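Local coordinates for conjugal transfer protein (Escherichia coli, PDB 5I97) that is probably an inner-membrane component of a plasmid type IV secretion channel used in conjugation, this chain being its VirB8-like domain, at residues 109-114 with 118-123. Residues are numbered along the deposited sequence; the frame is centred on the assembly and turned at random.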
# COMPACT_ATOMS: atom_id res chain seq x y z
N THR A 109 10.41 4.66 -10.70
CA THR A 109 9.33 5.59 -10.54
C THR A 109 9.02 5.79 -9.07
O THR A 109 8.93 4.83 -8.31
CB THR A 109 8.07 5.11 -11.27
OG1 THR A 109 8.32 5.14 -12.67
CG2 THR A 109 6.88 6.01 -10.96
N THR A 110 8.87 7.05 -8.68
CA THR A 110 8.45 7.37 -7.32
C THR A 110 7.03 7.92 -7.32
O THR A 110 6.64 8.68 -8.19
CB THR A 110 9.41 8.38 -6.65
OG1 THR A 110 9.57 9.52 -7.49
CG2 THR A 110 10.76 7.74 -6.43
N VAL A 111 6.26 7.50 -6.32
CA VAL A 111 4.93 8.05 -6.09
C VAL A 111 4.89 8.64 -4.69
O VAL A 111 4.95 7.93 -3.70
CB VAL A 111 3.83 6.98 -6.23
CG1 VAL A 111 2.47 7.57 -5.85
CG2 VAL A 111 3.79 6.43 -7.64
N ARG A 112 4.84 9.97 -4.62
CA ARG A 112 4.81 10.64 -3.33
C ARG A 112 3.38 10.86 -2.86
O ARG A 112 2.50 11.20 -3.66
CB ARG A 112 5.56 11.97 -3.40
CG ARG A 112 5.49 12.81 -2.16
CD ARG A 112 6.37 14.01 -2.33
NE ARG A 112 6.33 14.88 -1.18
CZ ARG A 112 5.60 15.99 -1.11
NH1 ARG A 112 4.85 16.34 -2.14
NH2 ARG A 112 5.63 16.73 -0.01
N ARG A 113 3.15 10.74 -1.56
CA ARG A 113 1.83 10.99 -1.05
C ARG A 113 1.87 11.85 0.21
O ARG A 113 2.47 11.47 1.22
CB ARG A 113 1.15 9.65 -0.74
CG ARG A 113 -0.09 9.75 0.13
CD ARG A 113 -1.20 10.46 -0.62
NE ARG A 113 -2.42 10.57 0.17
CZ ARG A 113 -3.43 9.71 0.10
NH1 ARG A 113 -3.35 8.66 -0.70
NH2 ARG A 113 -4.50 9.89 0.85
N VAL A 114 1.23 13.00 0.14
CA VAL A 114 1.12 13.90 1.29
C VAL A 114 -0.12 13.47 2.05
O VAL A 114 -1.19 13.36 1.47
CB VAL A 114 1.01 15.35 0.85
CG1 VAL A 114 1.16 16.27 2.04
CG2 VAL A 114 2.07 15.65 -0.20
N PRO A 118 -5.98 13.90 -0.35
CA PRO A 118 -6.74 12.66 -0.52
C PRO A 118 -6.17 11.71 -1.58
O PRO A 118 -6.42 10.51 -1.51
CB PRO A 118 -8.12 13.16 -0.95
CG PRO A 118 -7.83 14.41 -1.70
CD PRO A 118 -6.63 15.04 -1.03
N VAL A 119 -5.45 12.25 -2.56
CA VAL A 119 -4.82 11.45 -3.62
C VAL A 119 -3.30 11.46 -3.52
O VAL A 119 -2.72 12.38 -2.92
CB VAL A 119 -5.23 11.93 -5.01
CG1 VAL A 119 -6.70 11.66 -5.22
CG2 VAL A 119 -4.93 13.40 -5.16
N ASP A 120 -2.65 10.46 -4.12
CA ASP A 120 -1.20 10.44 -4.27
C ASP A 120 -0.80 11.53 -5.26
O ASP A 120 -1.59 11.91 -6.09
CB ASP A 120 -0.72 9.08 -4.80
CG ASP A 120 -1.07 7.93 -3.88
OD1 ASP A 120 -1.20 8.15 -2.67
OD2 ASP A 120 -1.23 6.80 -4.38
N ASP A 121 0.44 12.02 -5.18
CA ASP A 121 0.95 12.93 -6.21
C ASP A 121 1.14 12.16 -7.53
O ASP A 121 1.02 10.94 -7.56
CB ASP A 121 2.29 13.56 -5.81
CG ASP A 121 2.23 14.35 -4.51
OD1 ASP A 121 1.13 14.53 -3.93
OD2 ASP A 121 3.31 14.79 -4.07
N GLN A 122 1.50 12.89 -8.58
CA GLN A 122 1.77 12.31 -9.89
C GLN A 122 3.15 11.65 -9.90
O GLN A 122 4.10 12.17 -9.30
CB GLN A 122 1.70 13.37 -10.98
CG GLN A 122 0.33 13.98 -11.17
CD GLN A 122 -0.68 12.97 -11.67
OE1 GLN A 122 -1.42 12.36 -10.90
NE2 GLN A 122 -0.69 12.76 -12.98
N PRO A 123 3.27 10.50 -10.58
CA PRO A 123 4.52 9.75 -10.66
C PRO A 123 5.66 10.56 -11.27
O PRO A 123 5.44 11.39 -12.14
CB PRO A 123 4.16 8.57 -11.55
CG PRO A 123 2.70 8.36 -11.33
CD PRO A 123 2.14 9.73 -11.14
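R113 reaches across to D120 and the backbone before it. CB and CG both pass D120 OD1, and the bend at chi2 (67°) brings CD up against the same D120 OD1 at 3.1 Å, with V119 O 3.4 Å from CD. NE turns back to V114 O in a weak bond, while NH1 gives D120 OD1 a nearly straight salt bridge of 3.0 Å; the oxygen lies in the guanidinium plane but is approached from above its own carboxylate plane. The remaining nitrogen, NH2, bonds weakly to N117 O, and P118 C sits over one face of the group. With an alanine in place of R113, D120 would probably lose this salt bridge, keeping at best the weak, long ion pair to R89, and its carboxylate would be freer to turn. One residue on, D121 N donates to R112 O at 2.7 Å, and D121 OD2 takes R112 NH1 at 2.9 Å, tilted from the guanidinium plane; R112 NE is held by E86 of the adjacent strand. Toward the other end, V111 CG1 rests on D120 CB at 3.7 Å, and P123 CA makes a CH...O contact with T110 O. This is the loop of a beta-hairpin, folded back along strand 103-114 before strand 124-134 begins, in an NTF2-like VirB8 domain.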